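Local coordinates for VgrG protein (Vibrio cholerae, PDB 4DTH) that binds ATP with magnesium ions and probably cross-links G-actin as the toxin domain of a VgrG protein, at residues E28-G33 / T61-Q66; L34-P39 / Q44-V49; A225-Y230 / E288-S293; A297-I302 / N317-F322. All coordinates share one frame; numbering follows the deposited sequence. Where two conformers were deposited one is given.

In the fold
From the N terminus, interaction 1 joins strand 24-30 to strand 56-68, closing a loop of 27 intervening residues. Interaction 2 falls wholly within that loop: residues 34-39 return to 44-49 after four residues, and the two contacts touch, their centres about 9 Å apart. Both belong to the β part of the domain. Much later in the chain, interaction 3 ties helix 221-245 to the loop entering helix 292-307 across 57 residues, and interaction 4 then joins that helix to helix 312-323. These two follow in series without crossing, centres about 12 Å apart. Interactions 3 and 4 lie far from interactions 1 and 2, about 37 to 41 Å centre to centre.

Interaction 1 of 4, residues E28-G33 / T61-Q66; sequences ENELAG and TKDMNQ. With MG (magnesium ion), chain E.
Two carboxylates meet here, with Asp-63 OD2 standing over one face of the Glu-30 group, 3.5 Å from Glu-30 CD, and the two planes turned 57° apart. Met-64 CG approaches from that same face, obliquely, and ends 3.3 Å from Glu-30 OE1. The side chains cross at about a right angle. Glu-30 reaches across extended, with CG anti to its backbone N (chi1 -166°). No direct hydrogen bond links the segments, and Glu-30 OE1 and Asp-63 OD2, only 3.5 Å apart, bring like charges together. Two polar partners probably ease this cost. One water above that face lies 2.7 Å from Asp-63 OD2 and, more weakly bound, 3.2 Å from Glu-30 OE2; with more acceptors around it than protons, it need not donate to both. Thr-88 OG1, on the neighbouring strand 85-97, hydrogen-bonds both Glu-30 OE1 and the backbone N of Met-64, holding both segments from a third strand. Two residues before Glu-30, Glu-28 OE2 binds magnesium at 2.6 Å, and Glu-28 also touches ATP. Glu-28 contributes to two magnesium sites, one shared with Glu-90 and the other with Gln-174 and Glu-351: an acidic nucleotide-metal site built on β-strands.

Interaction 2 of 4, residues L34-P39 / Q44-V49; sequences LVVAMP and QKFGYV
Gln-44 opens the contact with its backbone: its carbonyl O lies 4.5 Å from Met-38 CE, at the fringe of the packing, and also accepts a probable hydrogen bond from Lys-62 N on strand 56-68. Two residues on, Phe-46 provides most of the second segment's share. Its CG sits between the backbone N and the carbonyl carbon (chi1 66°), which turns the ring toward strand 34-38. There Val-36 CG2 rests 3.9 Å above one face, offset toward the rim, and 4.1 Å from the ring centroid at only 16° off the normal, a CH-pi contact. Val-36 CG1 adds a second touch, 4.1 Å from Phe-46 CE1. Met-38 crosses Phe-46 at about a right angle. Bent at its last torsion, it sets SD 4.0 Å from Phe-46 CB and CE 3.9 Å from Phe-46 CD1. The sulfur is 5.3 Å from the centroid and 49° off the normal, an oblique Met-aromatic contact. Gly-47 follows, and together with Phe-46 it faces a single residue of strand 56-68, a classic beta bulge. No backbone bond joins the two segments: strand 34-38 pairs with 85-97 and 150-153, and strand 45-51 with 56-68 and 140-144. Ile-151 touches both Val-36 and Phe-46. The arrangement is an apolar core between non-paired strands of the domain's β part, centred on the Phe-46 ring with its CH-pi and Met-aromatic contacts.

Interaction 3 of 4, residues A225-Y230 / E288-S293; sequences ANVFAY and EILSKS
In the loop that leads into helix 292-307, Ile-289 and Leu-290 close on Val-227 of helix 221-245, a loop-to-helix contact made wholly of apolar branches. Both methyls of Val-227 are used. With CG1 anti to the backbone N (chi1 173°), Leu-290 is met by both branches, and CG2 alone also reaches Ile-289. Val-227 CG1 meets Leu-290 CD1 at 3.8 Å, tip to tip, while Val-227 CB lies 3.9 Å from that same methyl. Val-227 CG2 is 3.7 Å from Ile-289 CD1, and also touches Leu-290 CD2 at 3.9 Å. Ile-289 does not meet the valine end-on: the two side chains slide past each other in opposite directions, so that Ile-289 CG1 also comes within 3.9 Å of Val-227 CG2. The valine thus fits against a pair of consecutive residues. Around them, Ile-286 also touches Val-227, Leu-290 packs on Val-298, in the second turn of the helix, and Ile-289 reaches Leu-346 of strand 343-352. Immediately after Leu-290 comes Ser-291, whose OG bonds the backbone N of Asp-294 and also Asp-219 OD2. The apolar contact therefore sits directly before an N-cap, at the start of a helix packed against helix 221-245.

Interaction 4 of 4, residues A297-I302 / N317-F322; sequences AVMKHI and NVFQYF
Ile-302 and Phe-319 bring the backbones of two helices closest, with their CA atoms 8.0 Å apart; the segments belong to helices 292-307 and 312-323, consecutive in the chain and joined by a short connection as a helical hairpin. Around His-301 the first helix is slightly loose: His-301 N to Ala-297 O is a weak bond of 3.4 Å. The chain next to it is held by Ile-302 N to Met-299 O at 3.2 Å. That same Met-299 carbonyl oxygen is met from the side by the edge of the Phe-319 ring, near the ring plane: Met-299 O lies 3.4 Å from Phe-319 CE2 and 3.6 Å from Phe-319 CZ. The ring is carried across because CG is anti to the backbone N (chi1 -173°). Met-299, bent at chi2 and chi3, curls its methyl back so that CE comes 4.0 Å from Phe-319 CE2. Ile-302 CB approaches the same ring carbon, also at the edge, at 4.1 Å. Lys-303 and Leu-306 of the first helix likewise touch Phe-319, and Thr-232 and Tyr-235 of helix 221-245 touch Ile-302, so the hairpin leans on a third helix. Within the first segment, the Ala-297 carbonyl gains a side-chain donor: His-301 ND1 to Ala-297 O spans 2.7 Å at 170°, with the oxygen in the plane of the imidazole.

Interaction 1 of 4, residues E28-G33 / T61-Q66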
loop_
_atom_site.group_PDB
_atom_site.type_symbol
_atom_site.label_atom_id
_atom_site.label_comp_id
_atom_site.label_asym_id
_atom_site.label_seq_id
_atom_site.Cartn_x
_atom_site.Cartn_y
_atom_site.Cartn_z
ATOM N N GLU A 28 -0.377 0.091 -7.790
ATOM C CA GLU A 28 0.562 1.211 -7.739
ATOM C C GLU A 28 1.531 0.985 -8.861
ATOM O O GLU A 28 2.028 -0.130 -9.038
ATOM C CB GLU A 28 1.290 1.278 -6.395
ATOM C CG GLU A 28 0.391 1.677 -5.244
ATOM C CD GLU A 28 1.000 1.419 -3.881
ATOM O OE1 GLU A 28 1.274 0.242 -3.553
ATOM O OE2 GLU A 28 1.208 2.403 -3.139
ATOM N N ASN A 29 1.760 2.018 -9.664
ATOM C CA ASN A 29 2.545 1.878 -10.872
ATOM C C ASN A 29 3.451 3.087 -11.098
ATOM O O ASN A 29 2.989 4.136 -11.563
ATOM C CB ASN A 29 1.519 1.730 -12.009
ATOM C CG ASN A 29 2.040 1.431 -13.378
ATOM O OD1 ASN A 29 1.385 1.749 -14.379
ATOM N ND2 ASN A 29 3.164 0.767 -13.453
ATOM N N GLU A 30 4.743 2.931 -10.756
ATOM C CA GLU A 30 5.724 4.007 -10.915
ATOM C C GLU A 30 6.167 4.078 -12.374
ATOM O O GLU A 30 6.509 3.064 -12.972
ATOM C CB GLU A 30 6.914 3.807 -9.969
ATOM C CG GLU A 30 7.813 5.022 -9.815
ATOM C CD GLU A 30 9.061 4.774 -8.987
ATOM O OE1 GLU A 30 9.703 5.768 -8.587
ATOM O OE2 GLU A 30 9.392 3.595 -8.727
ATOM N N LEU A 31 6.118 5.266 -12.953
ATOM C CA LEU A 31 6.481 5.451 -14.358
ATOM C C LEU A 31 7.966 5.733 -14.539
ATOM O O LEU A 31 8.598 6.338 -13.670
ATOM C CB LEU A 31 5.668 6.600 -14.975
ATOM C CG LEU A 31 4.140 6.515 -14.920
ATOM C CD1 LEU A 31 3.531 7.710 -15.567
ATOM C CD2 LEU A 31 3.599 5.227 -15.579
ATOM N N ALA A 32 8.522 5.293 -15.680
ATOM C CA ALA A 32 9.903 5.591 -16.059
ATOM C C ALA A 32 9.869 6.514 -17.268
ATOM O O ALA A 32 8.951 6.428 -18.091
ATOM C CB ALA A 32 10.657 4.314 -16.406
ATOM N N GLY A 33 10.859 7.395 -17.353
ATOM C CA GLY A 33 11.022 8.293 -18.489
ATOM C C GLY A 33 10.723 9.750 -18.234
ATOM O O GLY A 33 10.958 10.577 -19.119
ATOM N N THR A 61 0.225 10.842 -8.839
ATOM C CA THR A 61 0.916 11.232 -7.615
ATOM C C THR A 61 2.412 11.404 -7.810
ATOM O O THR A 61 3.005 10.793 -8.709
ATOM C CB THR A 61 0.682 10.187 -6.471
ATOM O OG1 THR A 61 1.424 8.992 -6.738
ATOM C CG2 THR A 61 -0.795 9.838 -6.238
ATOM N N LYS A 62 3.035 12.177 -6.909
ATOM C CA LYS A 62 4.486 12.254 -6.824
ATOM C C LYS A 62 4.888 11.063 -5.942
ATOM O O LYS A 62 4.116 10.644 -5.070
ATOM C CB LYS A 62 4.980 13.596 -6.243
ATOM C CG LYS A 62 4.432 13.984 -4.867
ATOM C CD LYS A 62 5.228 15.148 -4.274
ATOM C CE LYS A 62 4.564 15.689 -3.036
ATOM N NZ LYS A 62 5.418 16.679 -2.323
ATOM N N ASP A 63 6.066 10.503 -6.180
ATOM C CA ASP A 63 6.484 9.328 -5.427
ATOM C C ASP A 63 7.872 9.513 -4.809
ATOM O O ASP A 63 7.967 10.037 -3.698
ATOM C CB ASP A 63 6.375 8.081 -6.335
ATOM C CG ASP A 63 6.678 6.718 -5.727
ATOM O OD1 ASP A 63 6.700 6.606 -4.478
ATOM O OD2 ASP A 63 6.864 5.760 -6.503
ATOM N N MET A 64 8.937 9.106 -5.521
ATOM C CA MET A 64 10.305 9.173 -5.012
ATOM C C MET A 64 10.916 10.536 -5.255
ATOM O O MET A 64 10.998 10.961 -6.409
ATOM C CB MET A 64 11.196 8.092 -5.655
ATOM C CG MET A 64 10.646 6.699 -5.533
ATOM S SD MET A 64 10.449 6.188 -3.819
ATOM C CE MET A 64 9.731 4.571 -4.064
ATOM N N ASN A 65 11.408 11.188 -4.180
ATOM C CA ASN A 65 12.072 12.480 -4.301
ATOM C C ASN A 65 13.400 12.310 -5.061
ATOM O O ASN A 65 14.261 11.532 -4.633
ATOM C CB ASN A 65 12.308 13.124 -2.921
ATOM C CG ASN A 65 12.973 14.484 -3.003
ATOM O OD1 ASN A 65 14.124 14.618 -3.426
ATOM N ND2 ASN A 65 12.261 15.529 -2.621
ATOM N N GLN A 66 13.561 13.051 -6.179
ATOM C CA GLN A 66 14.765 13.000 -7.025
ATOM C C GLN A 66 15.610 14.286 -6.951
ATOM O O GLN A 66 16.405 14.551 -7.860
ATOM C CB GLN A 66 14.417 12.662 -8.488
ATOM C CG GLN A 66 13.570 11.403 -8.707
ATOM C CD GLN A 66 14.390 10.131 -8.748
ATOM O OE1 GLN A 66 14.491 9.402 -7.756
ATOM N NE2 GLN A 66 14.941 9.797 -9.910
HETATM MG MG MG E . 1.216 4.965 -3.263
HETATM O O HOH W 1 7.440 3.147 -6.263
#

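Interaction 2 of 4, residues L34-P39 / Q44-V49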
loop_
_atom_site.group_PDB
_atom_site.type_symbol
_atom_site.label_atom_id
_atom_site.label_comp_id
_atom_site.label_asym_id
_atom_site.label_seq_id
_atom_site.Cartn_x
_atom_site.Cartn_y
_atom_site.Cartn_z
ATOM N N LEU A 34 10.159 10.073 -17.057
ATOM C CA LEU A 34 9.811 11.451 -16.716
ATOM C C LEU A 34 9.811 11.676 -15.218
ATOM O O LEU A 34 9.901 10.726 -14.425
ATOM C CB LEU A 34 8.433 11.862 -17.324
ATOM C CG LEU A 34 7.171 11.076 -16.901
ATOM C CD1 LEU A 34 6.703 11.444 -15.507
ATOM C CD2 LEU A 34 6.013 11.412 -17.795
ATOM N N VAL A 35 9.652 12.946 -14.841
ATOM C CA VAL A 35 9.478 13.378 -13.463
ATOM C C VAL A 35 8.374 14.439 -13.400
ATOM O O VAL A 35 8.026 15.042 -14.416
ATOM C CB VAL A 35 10.799 13.936 -12.865
ATOM C CG1 VAL A 35 11.837 12.822 -12.638
ATOM C CG2 VAL A 35 11.364 15.086 -13.715
ATOM N N VAL A 36 7.854 14.677 -12.194
ATOM C CA VAL A 36 6.948 15.776 -11.888
ATOM C C VAL A 36 7.733 16.693 -10.942
ATOM O O VAL A 36 8.440 16.205 -10.053
ATOM C CB VAL A 36 5.568 15.360 -11.292
ATOM C CG1 VAL A 36 5.708 14.617 -9.958
ATOM C CG2 VAL A 36 4.638 16.574 -11.139
ATOM N N ALA A 37 7.642 18.001 -11.149
ATOM C CA ALA A 37 8.262 18.949 -10.228
ATOM C C ALA A 37 7.132 19.767 -9.632
ATOM O O ALA A 37 6.171 20.112 -10.331
ATOM C CB ALA A 37 9.267 19.824 -10.931
ATOM N N MET A 38 7.183 19.973 -8.318
ATOM C CA MET A 38 6.136 20.674 -7.582
ATOM C C MET A 38 6.745 21.494 -6.445
ATOM O O MET A 38 7.860 21.162 -6.029
ATOM C CB MET A 38 5.168 19.646 -6.975
ATOM C CG MET A 38 4.040 19.286 -7.887
ATOM S SD MET A 38 2.758 18.342 -7.040
ATOM C CE MET A 38 3.430 16.796 -7.124
ATOM N N PRO A 39 6.026 22.499 -5.868
ATOM C CA PRO A 39 6.572 23.203 -4.689
ATOM C C PRO A 39 6.891 22.228 -3.555
ATOM O O PRO A 39 6.272 21.170 -3.460
ATOM C CB PRO A 39 5.425 24.126 -4.260
ATOM C CG PRO A 39 4.611 24.332 -5.489
ATOM C CD PRO A 39 4.687 23.022 -6.226
ATOM N N GLN A 44 0.643 14.914 -2.124
ATOM C CA GLN A 44 1.095 13.839 -3.002
ATOM C C GLN A 44 0.289 13.790 -4.313
ATOM O O GLN A 44 0.871 13.582 -5.370
ATOM C CB GLN A 44 1.079 12.478 -2.277
ATOM C CG GLN A 44 1.716 12.463 -0.865
ATOM C CD GLN A 44 3.175 12.866 -0.805
ATOM O OE1 GLN A 44 3.569 13.748 -0.030
ATOM N NE2 GLN A 44 4.013 12.213 -1.598
ATOM N N LYS A 45 -1.034 14.011 -4.248
ATOM C CA LYS A 45 -1.914 13.964 -5.416
ATOM C C LYS A 45 -1.940 15.268 -6.195
ATOM O O LYS A 45 -2.121 16.320 -5.591
ATOM C CB LYS A 45 -3.346 13.576 -4.994
ATOM C CG LYS A 45 -3.493 12.112 -4.589
ATOM C CD LYS A 45 -3.390 11.870 -3.091
ATOM C CE LYS A 45 -4.748 11.746 -2.449
ATOM N NZ LYS A 45 -4.749 10.730 -1.368
ATOM N N PHE A 46 -1.755 15.200 -7.534
ATOM C CA PHE A 46 -1.831 16.396 -8.387
ATOM C C PHE A 46 -2.893 16.282 -9.472
ATOM O O PHE A 46 -3.175 17.250 -10.186
ATOM C CB PHE A 46 -0.458 16.833 -8.931
ATOM C CG PHE A 46 0.217 15.891 -9.898
ATOM C CD1 PHE A 46 1.032 14.861 -9.437
ATOM C CD2 PHE A 46 0.088 16.067 -11.270
ATOM C CE1 PHE A 46 1.684 14.006 -10.334
ATOM C CE2 PHE A 46 0.748 15.218 -12.168
ATOM C CZ PHE A 46 1.535 14.190 -11.691
ATOM N N GLY A 47 -3.521 15.115 -9.554
ATOM C CA GLY A 47 -4.582 14.884 -10.517
ATOM C C GLY A 47 -5.128 13.477 -10.482
ATOM O O GLY A 47 -4.723 12.655 -9.655
ATOM N N TYR A 48 -6.050 13.202 -11.394
ATOM C CA TYR A 48 -6.637 11.881 -11.542
ATOM C C TYR A 48 -7.197 11.679 -12.931
ATOM O O TYR A 48 -7.423 12.646 -13.680
ATOM C CB TYR A 48 -7.682 11.562 -10.438
ATOM C CG TYR A 48 -8.924 12.426 -10.460
ATOM C CD1 TYR A 48 -8.943 13.671 -9.837
ATOM C CD2 TYR A 48 -10.105 11.968 -11.039
ATOM C CE1 TYR A 48 -10.096 14.454 -9.817
ATOM C CE2 TYR A 48 -11.264 12.744 -11.029
ATOM C CZ TYR A 48 -11.257 13.982 -10.406
ATOM O OH TYR A 48 -12.389 14.756 -10.388
ATOM N N VAL A 49 -7.372 10.410 -13.293
ATOM C CA VAL A 49 -7.948 10.025 -14.571
ATOM C C VAL A 49 -9.238 9.301 -14.273
ATOM O O VAL A 49 -9.273 8.425 -13.399
ATOM C CB VAL A 49 -6.971 9.198 -15.450
ATOM C CG1 VAL A 49 -7.684 8.516 -16.623
ATOM C CG2 VAL A 49 -5.839 10.081 -15.961
#

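Interaction 3 of 4, residues A225-Y230 / E288-S293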
loop_
_atom_site.group_PDB
_atom_site.type_symbol
_atom_site.label_atom_id
_atom_site.label_comp_id
_atom_site.label_asym_id
_atom_site.label_seq_id
_atom_site.Cartn_x
_atom_site.Cartn_y
_atom_site.Cartn_z
ATOM N N ALA A 225 -9.662 -18.333 17.043
ATOM C CA ALA A 225 -8.441 -19.035 16.615
ATOM C C ALA A 225 -7.798 -18.368 15.384
ATOM O O ALA A 225 -6.572 -18.252 15.324
ATOM C CB ALA A 225 -8.735 -20.499 16.342
ATOM N N ASN A 226 -8.632 -17.906 14.427
ATOM C CA ASN A 226 -8.174 -17.207 13.226
ATOM C C ASN A 226 -7.534 -15.871 13.587
ATOM O O ASN A 226 -6.444 -15.570 13.087
ATOM C CB ASN A 226 -9.336 -16.999 12.241
ATOM C CG ASN A 226 -9.728 -18.250 11.488
ATOM O OD1 ASN A 226 -8.897 -19.048 11.080
ATOM N ND2 ASN A 226 -11.001 -18.435 11.238
ATOM N N VAL A 227 -8.192 -15.084 14.465
ATOM C CA VAL A 227 -7.668 -13.785 14.909
ATOM C C VAL A 227 -6.342 -14.001 15.644
ATOM O O VAL A 227 -5.376 -13.278 15.384
ATOM C CB VAL A 227 -8.677 -12.954 15.746
ATOM C CG1 VAL A 227 -8.020 -11.691 16.311
ATOM C CG2 VAL A 227 -9.901 -12.578 14.908
ATOM N N PHE A 228 -6.290 -15.013 16.523
ATOM C CA PHE A 228 -5.066 -15.325 17.263
ATOM C C PHE A 228 -3.922 -15.649 16.312
ATOM O O PHE A 228 -2.843 -15.103 16.488
ATOM C CB PHE A 228 -5.294 -16.494 18.235
ATOM C CG PHE A 228 -4.036 -16.974 18.922
ATOM C CD1 PHE A 228 -3.581 -16.360 20.084
ATOM C CD2 PHE A 228 -3.327 -18.064 18.429
ATOM C CE1 PHE A 228 -2.442 -16.833 20.743
ATOM C CE2 PHE A 228 -2.193 -18.543 19.099
ATOM C CZ PHE A 228 -1.754 -17.911 20.239
ATOM N N ALA A 229 -4.145 -16.533 15.316
ATOM C CA ALA A 229 -3.081 -16.890 14.372
ATOM C C ALA A 229 -2.591 -15.683 13.567
ATOM O O ALA A 229 -1.383 -15.532 13.377
ATOM C CB ALA A 229 -3.542 -17.984 13.437
ATOM N N TYR A 230 -3.519 -14.821 13.128
ATOM C CA TYR A 230 -3.201 -13.625 12.351
ATOM C C TYR A 230 -2.350 -12.655 13.181
ATOM O O TYR A 230 -1.250 -12.286 12.751
ATOM C CB TYR A 230 -4.502 -12.953 11.862
ATOM C CG TYR A 230 -4.268 -11.669 11.093
ATOM C CD1 TYR A 230 -3.769 -11.692 9.792
ATOM C CD2 TYR A 230 -4.497 -10.430 11.681
ATOM C CE1 TYR A 230 -3.531 -10.515 9.088
ATOM C CE2 TYR A 230 -4.278 -9.244 10.981
ATOM C CZ TYR A 230 -3.791 -9.293 9.685
ATOM O OH TYR A 230 -3.550 -8.128 9.007
ATOM N N GLU A 288 -11.977 -5.905 17.073
ATOM C CA GLU A 288 -13.367 -5.466 16.921
ATOM C C GLU A 288 -14.293 -6.521 16.304
ATOM O O GLU A 288 -15.507 -6.434 16.496
ATOM C CB GLU A 288 -13.441 -4.149 16.121
ATOM C CG GLU A 288 -12.715 -2.978 16.773
ATOM C CD GLU A 288 -12.458 -1.737 15.930
ATOM O OE1 GLU A 288 -12.965 -1.656 14.788
ATOM O OE2 GLU A 288 -11.739 -0.837 16.423
ATOM N N ILE A 289 -13.745 -7.523 15.579
ATOM C CA ILE A 289 -14.577 -8.561 14.966
ATOM C C ILE A 289 -15.019 -9.622 15.980
ATOM O O ILE A 289 -15.867 -10.451 15.660
ATOM C CB ILE A 289 -13.997 -9.166 13.655
ATOM C CG1 ILE A 289 -12.904 -10.235 13.919
ATOM C CG2 ILE A 289 -13.543 -8.066 12.657
ATOM C CD1 ILE A 289 -12.531 -11.076 12.710
ATOM N N LEU A 290 -14.421 -9.606 17.185
ATOM C CA LEU A 290 -14.710 -10.549 18.272
ATOM C C LEU A 290 -15.522 -9.883 19.384
ATOM O O LEU A 290 -15.554 -8.657 19.473
ATOM C CB LEU A 290 -13.384 -11.060 18.888
ATOM C CG LEU A 290 -12.357 -11.713 17.956
ATOM C CD1 LEU A 290 -11.012 -11.852 18.647
ATOM C CD2 LEU A 290 -12.829 -13.064 17.470
ATOM N N SER A 291 -16.109 -10.706 20.292
ATOM C CA SER A 291 -16.808 -10.207 21.477
ATOM C C SER A 291 -15.726 -9.721 22.446
ATOM O O SER A 291 -14.580 -10.157 22.312
ATOM C CB SER A 291 -17.614 -11.330 22.119
ATOM O OG SER A 291 -16.776 -12.397 22.546
ATOM N N LYS A 292 -16.070 -8.823 23.398
ATOM C CA LYS A 292 -15.142 -8.287 24.410
ATOM C C LYS A 292 -14.413 -9.461 25.114
ATOM O O LYS A 292 -13.187 -9.433 25.248
ATOM C CB LYS A 292 -15.917 -7.418 25.433
ATOM C CG LYS A 292 -15.072 -6.684 26.480
ATOM C CD LYS A 292 -15.903 -6.335 27.724
ATOM C CE LYS A 292 -15.079 -5.724 28.835
ATOM N NZ LYS A 292 -15.689 -5.957 30.173
ATOM N N SER A 293 -15.174 -10.516 25.475
ATOM C CA SER A 293 -14.692 -11.729 26.139
ATOM C C SER A 293 -13.689 -12.532 25.287
ATOM O O SER A 293 -12.612 -12.867 25.788
ATOM C CB SER A 293 -15.869 -12.607 26.556
ATOM O OG SER A 293 -15.416 -13.769 27.227
#

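Interaction 4 of 4, residues A297-I302 / N317-F322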
loop_
_atom_site.group_PDB
_atom_site.type_symbol
_atom_site.label_atom_id
_atom_site.label_comp_id
_atom_site.label_asym_id
_atom_site.label_seq_id
_atom_site.Cartn_x
_atom_site.Cartn_y
_atom_site.Cartn_z
ATOM N N ALA A 297 -9.451 -13.191 25.659
ATOM C CA ALA A 297 -8.865 -14.537 25.596
ATOM C C ALA A 297 -7.768 -14.626 24.529
ATOM O O ALA A 297 -6.706 -15.187 24.795
ATOM C CB ALA A 297 -9.949 -15.574 25.330
ATOM N N VAL A 298 -8.001 -14.034 23.337
ATOM C CA VAL A 298 -7.007 -14.014 22.257
ATOM C C VAL A 298 -5.761 -13.240 22.717
ATOM O O VAL A 298 -4.651 -13.778 22.657
ATOM C CB VAL A 298 -7.590 -13.431 20.932
ATOM C CG1 VAL A 298 -6.482 -13.095 19.934
ATOM C CG2 VAL A 298 -8.607 -14.376 20.303
ATOM N N MET A 299 -5.951 -11.979 23.168
ATOM C CA MET A 299 -4.866 -11.090 23.586
ATOM C C MET A 299 -4.016 -11.653 24.712
ATOM O O MET A 299 -2.785 -11.582 24.635
ATOM C CB MET A 299 -5.378 -9.674 23.909
ATOM C CG MET A 299 -6.038 -8.974 22.716
ATOM S SD MET A 299 -5.154 -9.115 21.135
ATOM C CE MET A 299 -3.691 -8.331 21.525
ATOM N N LYS A 300 -4.666 -12.240 25.729
ATOM C CA LYS A 300 -3.994 -12.849 26.877
ATOM C C LYS A 300 -3.048 -13.975 26.437
ATOM O O LYS A 300 -1.961 -14.096 27.000
ATOM C CB LYS A 300 -5.027 -13.360 27.908
ATOM C CG LYS A 300 -5.055 -12.559 29.215
ATOM C CD LYS A 300 -6.427 -11.943 29.492
ATOM C CE LYS A 300 -6.467 -11.067 30.723
ATOM N NZ LYS A 300 -7.669 -11.364 31.549
ATOM N N HIS A 301 -3.422 -14.744 25.396
ATOM C CA HIS A 301 -2.619 -15.861 24.882
ATOM C C HIS A 301 -1.457 -15.489 23.958
ATOM O O HIS A 301 -0.580 -16.325 23.721
ATOM C CB HIS A 301 -3.513 -16.936 24.258
ATOM C CG HIS A 301 -4.243 -17.745 25.279
ATOM N ND1 HIS A 301 -5.499 -17.379 25.727
ATOM C CD2 HIS A 301 -3.861 -18.872 25.925
ATOM C CE1 HIS A 301 -5.844 -18.296 26.621
ATOM N NE2 HIS A 301 -4.897 -19.222 26.759
ATOM N N ILE A 302 -1.419 -14.247 23.454
ATOM C CA ILE A 302 -0.328 -13.817 22.568
ATOM C C ILE A 302 0.998 -13.629 23.320
ATOM O O ILE A 302 2.029 -14.048 22.804
ATOM C CB ILE A 302 -0.699 -12.577 21.714
ATOM C CG1 ILE A 302 -1.940 -12.864 20.841
ATOM C CG2 ILE A 302 0.498 -12.137 20.831
ATOM C CD1 ILE A 302 -2.492 -11.646 20.059
ATOM N N ASN A 317 7.525 -4.851 24.582
ATOM C CA ASN A 317 7.488 -3.703 23.693
ATOM C C ASN A 317 6.683 -3.920 22.414
ATOM O O ASN A 317 5.931 -3.033 22.031
ATOM C CB ASN A 317 8.885 -3.160 23.439
ATOM C CG ASN A 317 9.349 -2.313 24.602
ATOM O OD1 ASN A 317 8.881 -1.183 24.783
ATOM N ND2 ASN A 317 10.217 -2.862 25.450
ATOM N N VAL A 318 6.804 -5.102 21.784
ATOM C CA VAL A 318 6.046 -5.437 20.569
ATOM C C VAL A 318 4.559 -5.556 20.952
ATOM O O VAL A 318 3.711 -4.975 20.275
ATOM C CB VAL A 318 6.582 -6.720 19.858
ATOM C CG1 VAL A 318 5.603 -7.220 18.789
ATOM C CG2 VAL A 318 7.965 -6.473 19.239
ATOM N N PHE A 319 4.259 -6.287 22.045
ATOM C CA PHE A 319 2.880 -6.453 22.511
ATOM C C PHE A 319 2.212 -5.098 22.775
ATOM O O PHE A 319 1.161 -4.842 22.193
ATOM C CB PHE A 319 2.804 -7.390 23.737
ATOM C CG PHE A 319 1.384 -7.724 24.138
ATOM C CD1 PHE A 319 0.675 -6.897 25.004
ATOM C CD2 PHE A 319 0.742 -8.848 23.622
ATOM C CE1 PHE A 319 -0.652 -7.186 25.346
ATOM C CE2 PHE A 319 -0.582 -9.142 23.975
ATOM C CZ PHE A 319 -1.267 -8.309 24.836
ATOM N N GLN A 320 2.842 -4.212 23.582
ATOM C CA GLN A 320 2.311 -2.878 23.906
ATOM C C GLN A 320 2.162 -2.001 22.662
ATOM O O GLN A 320 1.151 -1.310 22.515
ATOM C CB GLN A 320 3.192 -2.163 24.955
ATOM C CG GLN A 320 2.532 -0.902 25.555
ATOM C CD GLN A 320 3.477 0.069 26.241
ATOM O OE1 GLN A 320 4.706 -0.040 26.174
ATOM N NE2 GLN A 320 2.912 1.078 26.893
ATOM N N TYR A 321 3.172 -2.027 21.769
ATOM C CA TYR A 321 3.160 -1.253 20.546
ATOM C C TYR A 321 1.872 -1.511 19.755
ATOM O O TYR A 321 1.176 -0.564 19.399
ATOM C CB TYR A 321 4.396 -1.580 19.689
ATOM C CG TYR A 321 4.397 -0.863 18.360
ATOM C CD1 TYR A 321 4.751 0.482 18.271
ATOM C CD2 TYR A 321 4.045 -1.527 17.186
ATOM C CE1 TYR A 321 4.743 1.152 17.048
ATOM C CE2 TYR A 321 4.033 -0.869 15.958
ATOM C CZ TYR A 321 4.387 0.471 15.895
ATOM O OH TYR A 321 4.387 1.119 14.694
ATOM N N PHE A 322 1.564 -2.786 19.498
ATOM C CA PHE A 322 0.370 -3.136 18.737
ATOM C C PHE A 322 -0.937 -2.911 19.492
ATOM O O PHE A 322 -1.952 -2.619 18.861
ATOM C CB PHE A 322 0.482 -4.544 18.149
ATOM C CG PHE A 322 1.462 -4.609 16.999
ATOM C CD1 PHE A 322 1.299 -3.799 15.878
ATOM C CD2 PHE A 322 2.552 -5.473 17.041
ATOM C CE1 PHE A 322 2.212 -3.843 14.815
ATOM C CE2 PHE A 322 3.467 -5.519 15.980
ATOM C CZ PHE A 322 3.284 -4.709 14.870
#